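Local coordinates for mitomycin biosynthesis 6-O-methyltransferase (PDB 3GWZ), which catalyses the transfer of a methyl group from S-adenosyl-L-methionine to hydroxymitomycins, forming the quinone methoxy group of mitomycins A and B, at residues D260-I265 against V287-R292; R228-E233 against T264-A269; Y272-V277 against S301-I306. All coordinates share one frame; numbering follows the deposited sequence.

Contact 1: D260-I265 against V287-R292. With SAH (S-adenosyl-L-homocysteine), chain G.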
# COMPACT_ATOMS: atom_id res chain seq x y z
N ASP A 260 27.45 -8.14 -22.30
CA ASP A 260 28.50 -8.13 -21.30
C ASP A 260 29.43 -6.99 -21.67
O ASP A 260 30.07 -7.02 -22.74
CB ASP A 260 29.25 -9.47 -21.34
CG ASP A 260 30.45 -9.52 -20.40
OD1 ASP A 260 30.82 -8.47 -19.84
OD2 ASP A 260 31.02 -10.62 -20.25
N PHE A 261 29.51 -5.96 -20.82
CA PHE A 261 30.31 -4.78 -21.19
C PHE A 261 31.82 -5.03 -21.24
O PHE A 261 32.59 -4.15 -21.64
CB PHE A 261 29.94 -3.52 -20.36
CG PHE A 261 29.94 -3.73 -18.86
CD1 PHE A 261 31.05 -4.24 -18.21
CD2 PHE A 261 28.84 -3.35 -18.10
CE1 PHE A 261 31.05 -4.41 -16.83
CE2 PHE A 261 28.84 -3.52 -16.72
CZ PHE A 261 29.95 -4.05 -16.08
N PHE A 262 32.26 -6.23 -20.87
CA PHE A 262 33.67 -6.59 -21.06
C PHE A 262 33.91 -7.08 -22.48
O PHE A 262 35.05 -7.19 -22.93
CB PHE A 262 34.11 -7.67 -20.08
CG PHE A 262 34.28 -7.18 -18.67
CD1 PHE A 262 35.34 -6.36 -18.33
CD2 PHE A 262 33.37 -7.55 -17.69
CE1 PHE A 262 35.49 -5.91 -17.02
CE2 PHE A 262 33.52 -7.11 -16.39
CZ PHE A 262 34.58 -6.29 -16.06
N GLU A 263 32.83 -7.37 -23.19
CA GLU A 263 32.92 -7.93 -24.53
C GLU A 263 32.31 -7.01 -25.57
O GLU A 263 32.76 -6.97 -26.72
CB GLU A 263 32.22 -9.29 -24.59
CG GLU A 263 32.82 -10.34 -23.66
CD GLU A 263 34.33 -10.48 -23.78
OE1 GLU A 263 34.87 -10.31 -24.90
OE2 GLU A 263 34.99 -10.76 -22.76
N THR A 264 31.29 -6.25 -25.17
CA THR A 264 30.49 -5.49 -26.13
C THR A 264 30.14 -4.08 -25.66
O THR A 264 29.66 -3.89 -24.54
CB THR A 264 29.17 -6.22 -26.42
OG1 THR A 264 29.45 -7.56 -26.86
CG2 THR A 264 28.37 -5.49 -27.49
N ILE A 265 30.38 -3.10 -26.52
CA ILE A 265 29.83 -1.76 -26.36
C ILE A 265 29.35 -1.31 -27.73
O ILE A 265 30.14 -1.27 -28.66
CB ILE A 265 30.90 -0.74 -25.89
CG1 ILE A 265 31.49 -1.15 -24.53
CG2 ILE A 265 30.29 0.65 -25.80
CD1 ILE A 265 30.54 -0.97 -23.37
N VAL A 287 39.90 -0.34 -16.64
CA VAL A 287 40.60 -0.04 -17.88
C VAL A 287 40.05 -0.88 -19.03
O VAL A 287 39.89 -0.38 -20.15
CB VAL A 287 42.13 -0.19 -17.73
CG1 VAL A 287 42.82 -0.23 -19.10
CG2 VAL A 287 42.69 0.95 -16.88
N ARG A 288 39.75 -2.14 -18.76
CA ARG A 288 39.15 -3.01 -19.78
C ARG A 288 37.85 -2.39 -20.30
O ARG A 288 37.63 -2.31 -21.51
CB ARG A 288 38.86 -4.41 -19.23
CG ARG A 288 40.11 -5.24 -18.92
CD ARG A 288 39.73 -6.53 -18.17
NE ARG A 288 39.01 -7.45 -19.03
CZ ARG A 288 38.20 -8.42 -18.60
NH1 ARG A 288 38.00 -8.61 -17.30
NH2 ARG A 288 37.60 -9.21 -19.48
N ILE A 289 37.00 -1.95 -19.38
CA ILE A 289 35.72 -1.36 -19.78
C ILE A 289 35.94 -0.07 -20.57
O ILE A 289 35.37 0.11 -21.64
CB ILE A 289 34.81 -1.08 -18.54
CG1 ILE A 289 34.42 -2.39 -17.86
CG2 ILE A 289 33.55 -0.34 -18.97
CD1 ILE A 289 33.94 -2.21 -16.42
N LEU A 290 36.80 0.80 -20.05
CA LEU A 290 37.02 2.11 -20.64
C LEU A 290 37.60 2.00 -22.04
O LEU A 290 37.24 2.76 -22.95
CB LEU A 290 37.96 2.94 -19.75
CG LEU A 290 37.37 3.39 -18.42
CD1 LEU A 290 38.42 4.14 -17.60
CD2 LEU A 290 36.13 4.26 -18.67
N ARG A 291 38.50 1.04 -22.21
CA ARG A 291 39.15 0.87 -23.51
C ARG A 291 38.14 0.42 -24.56
O ARG A 291 38.17 0.90 -25.70
CB ARG A 291 40.33 -0.12 -23.41
CG ARG A 291 41.59 0.52 -22.84
CD ARG A 291 42.76 -0.47 -22.73
NE ARG A 291 43.94 0.18 -22.17
CZ ARG A 291 45.03 -0.47 -21.74
NH1 ARG A 291 45.10 -1.79 -21.82
NH2 ARG A 291 46.05 0.21 -21.24
N ARG A 292 37.23 -0.48 -24.18
CA ARG A 292 36.19 -0.89 -25.11
C ARG A 292 35.23 0.26 -25.42
O ARG A 292 34.74 0.38 -26.54
CB ARG A 292 35.42 -2.12 -24.60
CG ARG A 292 34.54 -2.74 -25.69
CD ARG A 292 34.04 -4.12 -25.32
NE ARG A 292 35.12 -5.06 -25.08
CZ ARG A 292 35.75 -5.74 -26.03
NH1 ARG A 292 35.42 -5.57 -27.30
NH2 ARG A 292 36.72 -6.59 -25.71
N SAH G . 23.55 1.84 -13.81
CA SAH G . 22.53 1.28 -12.86
CB SAH G . 23.00 0.00 -12.13
CG SAH G . 24.28 0.11 -11.29
SD SAH G . 24.62 -1.40 -10.40
C SAH G . 22.17 2.33 -11.84
O SAH G . 21.15 2.20 -11.16
OXT SAH G . 22.88 3.33 -11.67
C5' SAH G . 25.82 -2.13 -11.51
C4' SAH G . 25.20 -2.90 -12.69
O4' SAH G . 26.19 -3.53 -13.53
C3' SAH G . 24.21 -4.01 -12.33
O3' SAH G . 22.90 -3.64 -12.80
C2' SAH G . 24.69 -5.26 -13.07
O2' SAH G . 23.63 -6.00 -13.70
C1' SAH G . 25.57 -4.68 -14.15
N9 SAH G . 26.65 -5.57 -14.62
C8 SAH G . 27.54 -6.23 -13.84
N7 SAH G . 28.42 -6.93 -14.61
C5 SAH G . 28.08 -6.69 -15.91
C6 SAH G . 28.60 -7.10 -17.22
N6 SAH G . 29.68 -7.93 -17.28
N1 SAH G . 27.97 -6.64 -18.34
C2 SAH G . 26.91 -5.83 -18.26
N3 SAH G . 26.38 -5.41 -17.09
C4 SAH G . 26.92 -5.80 -15.91
O HOH W 1 35.48 -4.29 -22.34

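Contact 2: R228-E233 against T264-A269. With SAH (S-adenosyl-L-homocysteine), chain G.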
# COMPACT_ATOMS: atom_id res chain seq x y z
N ARG A 228 17.30 8.93 -28.97
CA ARG A 228 17.00 7.51 -28.90
C ARG A 228 18.13 6.80 -28.16
O ARG A 228 19.26 7.28 -28.13
CB ARG A 228 16.76 6.90 -30.28
CG ARG A 228 18.00 6.47 -31.02
CD ARG A 228 17.62 5.65 -32.25
NE ARG A 228 18.78 5.30 -33.06
CZ ARG A 228 19.30 6.09 -34.00
NH1 ARG A 228 18.75 7.28 -34.24
NH2 ARG A 228 20.36 5.70 -34.69
N GLY A 229 17.82 5.66 -27.55
CA GLY A 229 18.78 5.05 -26.65
C GLY A 229 18.94 3.55 -26.80
O GLY A 229 18.13 2.89 -27.46
N THR A 230 20.00 3.04 -26.19
CA THR A 230 20.20 1.61 -26.08
C THR A 230 20.60 1.32 -24.65
O THR A 230 21.49 1.98 -24.11
CB THR A 230 21.33 1.12 -27.01
OG1 THR A 230 21.01 1.46 -28.36
CG2 THR A 230 21.50 -0.38 -26.89
N LEU A 231 19.94 0.35 -24.04
CA LEU A 231 20.30 -0.06 -22.69
C LEU A 231 21.00 -1.41 -22.73
O LEU A 231 20.42 -2.40 -23.17
CB LEU A 231 19.06 -0.17 -21.81
CG LEU A 231 19.51 -0.52 -20.39
CD1 LEU A 231 18.99 0.49 -19.41
CD2 LEU A 231 19.12 -1.93 -20.05
N LEU A 232 22.25 -1.43 -22.27
CA LEU A 232 23.05 -2.65 -22.23
C LEU A 232 23.11 -3.18 -20.80
O LEU A 232 23.50 -2.45 -19.89
CB LEU A 232 24.47 -2.34 -22.72
CG LEU A 232 25.61 -3.33 -22.49
CD1 LEU A 232 25.31 -4.66 -23.14
CD2 LEU A 232 26.91 -2.76 -23.03
N GLU A 233 22.71 -4.43 -20.60
CA GLU A 233 22.74 -5.06 -19.27
C GLU A 233 22.89 -6.58 -19.39
O GLU A 233 22.67 -7.16 -20.46
CB GLU A 233 21.45 -4.76 -18.48
CG GLU A 233 21.58 -3.65 -17.45
CD GLU A 233 22.40 -4.07 -16.26
OE1 GLU A 233 22.72 -5.27 -16.14
OE2 GLU A 233 22.74 -3.20 -15.43
N THR A 264 31.29 -6.25 -25.17
CA THR A 264 30.49 -5.49 -26.13
C THR A 264 30.14 -4.08 -25.66
O THR A 264 29.66 -3.89 -24.54
CB THR A 264 29.17 -6.22 -26.42
OG1 THR A 264 29.45 -7.56 -26.86
CG2 THR A 264 28.37 -5.49 -27.49
N ILE A 265 30.38 -3.10 -26.52
CA ILE A 265 29.83 -1.76 -26.36
C ILE A 265 29.35 -1.31 -27.73
O ILE A 265 30.14 -1.27 -28.66
CB ILE A 265 30.90 -0.74 -25.89
CG1 ILE A 265 31.49 -1.15 -24.53
CG2 ILE A 265 30.29 0.65 -25.80
CD1 ILE A 265 30.54 -0.97 -23.37
N PRO A 266 28.05 -0.98 -27.85
CA PRO A 266 27.51 -0.55 -29.15
C PRO A 266 28.33 0.59 -29.74
O PRO A 266 28.61 1.58 -29.05
CB PRO A 266 26.11 -0.06 -28.81
CG PRO A 266 25.73 -0.84 -27.59
CD PRO A 266 27.01 -1.04 -26.82
N ASP A 267 28.67 0.46 -31.01
CA ASP A 267 29.56 1.41 -31.66
C ASP A 267 28.84 2.67 -32.17
O ASP A 267 27.70 2.62 -32.63
CB ASP A 267 30.31 0.71 -32.80
CG ASP A 267 31.21 1.65 -33.56
OD1 ASP A 267 32.23 2.09 -33.00
OD2 ASP A 267 30.90 1.93 -34.74
N GLY A 268 29.53 3.81 -32.06
CA GLY A 268 29.12 5.02 -32.74
C GLY A 268 27.94 5.82 -32.20
O GLY A 268 27.27 6.51 -32.97
N ALA A 269 27.68 5.76 -30.89
CA ALA A 269 26.64 6.63 -30.32
C ALA A 269 27.21 8.01 -29.99
O ALA A 269 28.41 8.16 -29.82
CB ALA A 269 26.04 5.98 -29.06
N SAH G . 23.55 1.84 -13.81
CA SAH G . 22.53 1.28 -12.86
CB SAH G . 23.00 0.00 -12.13
CG SAH G . 24.28 0.11 -11.29
SD SAH G . 24.62 -1.40 -10.40
C SAH G . 22.17 2.33 -11.84
O SAH G . 21.15 2.20 -11.16
OXT SAH G . 22.88 3.33 -11.67
C5' SAH G . 25.82 -2.13 -11.51
C4' SAH G . 25.20 -2.90 -12.69
O4' SAH G . 26.19 -3.53 -13.53
C3' SAH G . 24.21 -4.01 -12.33
O3' SAH G . 22.90 -3.64 -12.80
C2' SAH G . 24.69 -5.26 -13.07
O2' SAH G . 23.63 -6.00 -13.70
C1' SAH G . 25.57 -4.68 -14.15
N9 SAH G . 26.65 -5.57 -14.62
C8 SAH G . 27.54 -6.23 -13.84
N7 SAH G . 28.42 -6.93 -14.61
C5 SAH G . 28.08 -6.69 -15.91
C6 SAH G . 28.60 -7.10 -17.22
N6 SAH G . 29.68 -7.93 -17.28
N1 SAH G . 27.97 -6.64 -18.34
C2 SAH G . 26.91 -5.83 -18.26
N3 SAH G . 26.38 -5.41 -17.09
C4 SAH G . 26.92 -5.80 -15.91

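Contact 3: Y272-V277 against S301-I306. With SAH (S-adenosyl-L-homocysteine), chain G.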
# COMPACT_ATOMS: atom_id res chain seq x y z
N TYR A 272 27.66 8.18 -24.30
CA TYR A 272 27.65 6.96 -23.51
C TYR A 272 27.50 7.32 -22.05
O TYR A 272 28.08 8.31 -21.59
CB TYR A 272 28.94 6.17 -23.74
CG TYR A 272 29.03 5.61 -25.15
CD1 TYR A 272 28.61 4.32 -25.42
CD2 TYR A 272 29.48 6.41 -26.20
CE1 TYR A 272 28.66 3.82 -26.71
CE2 TYR A 272 29.54 5.91 -27.49
CZ TYR A 272 29.12 4.62 -27.75
OH TYR A 272 29.18 4.12 -29.03
N LEU A 273 26.72 6.54 -21.31
CA LEU A 273 26.53 6.80 -19.89
C LEU A 273 26.91 5.55 -19.12
O LEU A 273 26.63 4.44 -19.56
CB LEU A 273 25.07 7.18 -19.60
CG LEU A 273 24.55 8.49 -20.21
CD1 LEU A 273 24.19 8.28 -21.66
CD2 LEU A 273 23.33 8.97 -19.44
N ILE A 274 27.56 5.74 -17.98
CA ILE A 274 27.96 4.62 -17.13
C ILE A 274 27.88 5.07 -15.66
O ILE A 274 28.73 5.81 -15.18
CB ILE A 274 29.34 4.06 -17.53
CG1 ILE A 274 29.66 2.77 -16.77
CG2 ILE A 274 30.45 5.10 -17.33
CD1 ILE A 274 30.80 1.96 -17.42
N LYS A 275 26.83 4.66 -14.98
CA LYS A 275 26.51 5.20 -13.66
C LYS A 275 26.57 4.09 -12.62
O LYS A 275 25.90 3.07 -12.77
CB LYS A 275 25.09 5.81 -13.67
CG LYS A 275 24.61 6.29 -12.31
CD LYS A 275 23.39 7.21 -12.42
CE LYS A 275 22.08 6.45 -12.63
NZ LYS A 275 21.64 5.69 -11.41
N HIS A 276 27.39 4.30 -11.59
CA HIS A 276 27.55 3.36 -10.49
C HIS A 276 27.94 1.98 -10.99
O HIS A 276 27.50 0.95 -10.47
CB HIS A 276 26.29 3.30 -9.62
CG HIS A 276 25.98 4.58 -8.91
ND1 HIS A 276 26.96 5.34 -8.30
CD2 HIS A 276 24.82 5.23 -8.70
CE1 HIS A 276 26.41 6.40 -7.76
NE2 HIS A 276 25.11 6.36 -7.98
N VAL A 277 28.78 1.96 -12.02
CA VAL A 277 29.29 0.70 -12.54
C VAL A 277 30.78 0.60 -12.24
O VAL A 277 31.23 -0.38 -11.65
CB VAL A 277 29.01 0.53 -14.06
CG1 VAL A 277 29.90 -0.58 -14.66
CG2 VAL A 277 27.54 0.23 -14.28
N SER A 301 31.99 12.01 -29.89
CA SER A 301 31.22 11.36 -28.83
C SER A 301 31.62 11.85 -27.45
O SER A 301 32.74 12.34 -27.25
CB SER A 301 31.40 9.84 -28.90
OG SER A 301 30.72 9.31 -30.02
N ARG A 302 30.71 11.72 -26.49
CA ARG A 302 31.02 12.03 -25.11
C ARG A 302 30.68 10.84 -24.21
O ARG A 302 29.73 10.11 -24.47
CB ARG A 302 30.28 13.29 -24.65
CG ARG A 302 30.79 14.59 -25.28
CD ARG A 302 32.26 14.81 -24.98
NE ARG A 302 32.76 16.09 -25.47
CZ ARG A 302 33.43 16.26 -26.60
NH1 ARG A 302 33.69 15.22 -27.39
NH2 ARG A 302 33.85 17.47 -26.95
N LEU A 303 31.49 10.64 -23.17
CA LEU A 303 31.21 9.62 -22.17
C LEU A 303 30.95 10.32 -20.85
O LEU A 303 31.72 11.20 -20.45
CB LEU A 303 32.39 8.67 -22.01
CG LEU A 303 32.39 7.75 -20.78
CD1 LEU A 303 31.19 6.83 -20.80
CD2 LEU A 303 33.68 6.94 -20.72
N LEU A 304 29.85 9.96 -20.19
CA LEU A 304 29.56 10.46 -18.85
C LEU A 304 29.76 9.36 -17.82
O LEU A 304 28.93 8.46 -17.70
CB LEU A 304 28.12 10.98 -18.76
CG LEU A 304 27.67 11.99 -19.81
CD1 LEU A 304 26.25 12.48 -19.49
CD2 LEU A 304 28.64 13.16 -19.91
N VAL A 305 30.85 9.44 -17.08
CA VAL A 305 31.02 8.57 -15.94
C VAL A 305 30.28 9.22 -14.77
O VAL A 305 30.61 10.32 -14.35
CB VAL A 305 32.51 8.35 -15.60
CG1 VAL A 305 32.63 7.65 -14.25
CG2 VAL A 305 33.17 7.52 -16.68
N ILE A 306 29.24 8.55 -14.29
CA ILE A 306 28.41 9.11 -13.23
C ILE A 306 28.60 8.27 -11.97
O ILE A 306 28.14 7.13 -11.90
CB ILE A 306 26.94 9.15 -13.66
CG1 ILE A 306 26.82 9.95 -14.97
CG2 ILE A 306 26.07 9.77 -12.57
CD1 ILE A 306 25.47 9.83 -15.66
N SAH G . 23.55 1.84 -13.81
CA SAH G . 22.53 1.28 -12.86
CB SAH G . 23.00 0.00 -12.13
CG SAH G . 24.28 0.11 -11.29
SD SAH G . 24.62 -1.40 -10.40
C SAH G . 22.17 2.33 -11.84
O SAH G . 21.15 2.20 -11.16
OXT SAH G . 22.88 3.33 -11.67
C5' SAH G . 25.82 -2.13 -11.51
C4' SAH G . 25.20 -2.90 -12.69
O4' SAH G . 26.19 -3.53 -13.53
C3' SAH G . 24.21 -4.01 -12.33
O3' SAH G . 22.90 -3.64 -12.80
C2' SAH G . 24.69 -5.26 -13.07
O2' SAH G . 23.63 -6.00 -13.70
C1' SAH G . 25.57 -4.68 -14.15
N9 SAH G . 26.65 -5.57 -14.62
C8 SAH G . 27.54 -6.23 -13.84
N7 SAH G . 28.42 -6.93 -14.61
C5 SAH G . 28.08 -6.69 -15.91
C6 SAH G . 28.60 -7.10 -17.22
N6 SAH G . 29.68 -7.93 -17.28
N1 SAH G . 27.97 -6.64 -18.34
C2 SAH G . 26.91 -5.83 -18.26
N3 SAH G . 26.38 -5.41 -17.09
C4 SAH G . 26.92 -5.80 -15.91

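Contact 1: D260-I265 against V287-R292
Arg-292 NE reaches from helix 283-296 to two oxygens at the turn formed by 260-265: water 1, which accepts from NE at 2.9 Å, and Phe-262 O, for which the bond is weak because its N-H...O angle is only 124°. The same water donates to Phe-261 O and to Arg-288 O, so it ties the loop backbone to the helix backbone and the arginine. It lies in the guanidinium plane, at the edge, whereas the peptide of Glu-263 lies over one face. Arg-292 gets there with CG anti to its backbone N (chi1 -168°) and a bend at chi3, and its CG rests 3.6 Å from Ile-265 CG1.

The guanidinium of Arg-288 lies nearly parallel to the Phe-262 ring (19° between planes) and over one face of it, with Phe-262 CD1 under the middle of the flat group, 3.5 Å from Arg-288 CZ; a salt bridge from NH1 to Asp-285 holds the charged end. Ile-289, one residue on along the helix, reaches both phenylalanines: its CD1 touches Phe-261 CE1 at 3.7 Å and its CG1 approaches Phe-262 CE1.

On the ligand side, Phe-261 lays one ring face over the adenine of S-adenosyl-L-homocysteine, with C6 over the ring centre. Its backbone N donates to adenine N1 at 3.0 Å, while N6 donates nearly straight to Asp-260 OD1 at 2.9 Å. That oxygen also accepts from Phe-262 N, from above the carboxylate plane, closing an Asx turn that fixes the carboxylate which reads the amino group. A loop after a strand of the central sheet that offers an acidic side chain and a backbone N-H to adenine is characteristic of the adenine pocket of class I methyltransferases.

Contact 2: R228-E233 against T264-A269
Strand 228-233 runs past the loop 264-269 without backbone pairing: the nearest CA atoms, those of Leu-232 and Ile-265, are 8.0 Å apart, and no hydrogen bond crosses the gap. Contact is left to side chains, chiefly one methyl of Leu-232. Leu-232 swings CG to the far side from its N (chi1 166°), and CD2 extends to the loop, meeting three consecutive residues. It comes 3.3 Å from Thr-264 O, a carbonyl oxygen buried here with no polar partner in the model. The same methyl lies 4.1 Å from Ile-265 CD1, the side chains crossing at about a right angle, and 4.2 Å from Pro-266 CD. Two residues earlier on the same side, Thr-230 CG2 faces Pro-266 CG at a looser 4.3 Å. Leu-257 of the neighbouring strand 254-258 touches Thr-230, Leu-232 and Pro-266, adding a third element to this apolar patch.

The strand ends at Glu-233, whose carboxylate accepts from both ribose hydroxyls of S-adenosyl-L-homocysteine, O2' to OE1 and O3' to OE2, each at 2.7 Å. Gly-212 N also hydrogen-bonds OE2. An acidic residue at the C-terminal end of the second strand of the Rossmann-like sheet, gripping the ribose diol, is a hallmark of class I methyltransferases.

Contact 3: Y272-V277 against S301-I306
Ile-274 and Val-305 lie side by side and point the same way from neighbouring strands, their CG2 methyls 3.7 Å apart. On that face of the sheet Leu-303 joins them: its CD1 sits 3.8 Å from Tyr-272 CB and also near Ile-274 CG2. Helix 283-296 covers this face, with Ile-289 on Ile-274 and Ile-293 on Leu-303. The Tyr-272 ring turns an edge to Ser-301 OG, which is hydrogen-bonded to Ala-269 O, and its hydroxyl is hydrogen-bonded to Pro-266 O and Ala-269 N.

The strands run parallel, 10° between their directions and 4.7 Å between axes, and five backbone hydrogen bonds alternate between them from Tyr-272 N to His-276 N. Together with helix 283-296 they form a beta-alpha-beta unit of the Rossmann-like sheet.

On the opposite face Lys-275 crosses Ile-306 at a slant, CD 3.7 Å from CG2. Its chain bends at chi3 and chi4, which brings NZ to within 2.7 Å of OXT of S-adenosyl-L-homocysteine. A salt bridge to Glu-190 and a hydrogen bond to Ser-187 also hold this ammonium, while Lys-275 O accepts from the ligand amino nitrogen at 2.8 Å. Beyond the strand His-276 N donates to Ile-306 O at 2.9 Å, and the same oxygen lies over one face of the imidazole, whose NE2 is hydrogen-bonded to Glu-190 and ND1 to Asp-307.

How the contacts relate
All three contacts fall within the methyltransferase domain and touch S-adenosyl-L-homocysteine, with centres 11 to 12 Å apart. Contacts 1 and 2 share Thr-264 and Ile-265 in the loop between strands 254-258 and 271-275. Both segments of contact 2 precede those of contact 3 in the chain, whereas contacts 1 and 3 interleave: helix 283-296 of contact 1 links the two strands paired in contact 3. Ile-265 CG2 packs on Tyr-272 CE1 at 3.7 Å, joining the shared loop to the sheet. Contact 1 supplies the adenine end of the cofactor site, strand 228-233 of contact 2 ends in the residue that grips the ribose, and contact 3 supplies the amino-acid end, all at the C-terminal ends of the parallel strands, where this fold places its cofactor.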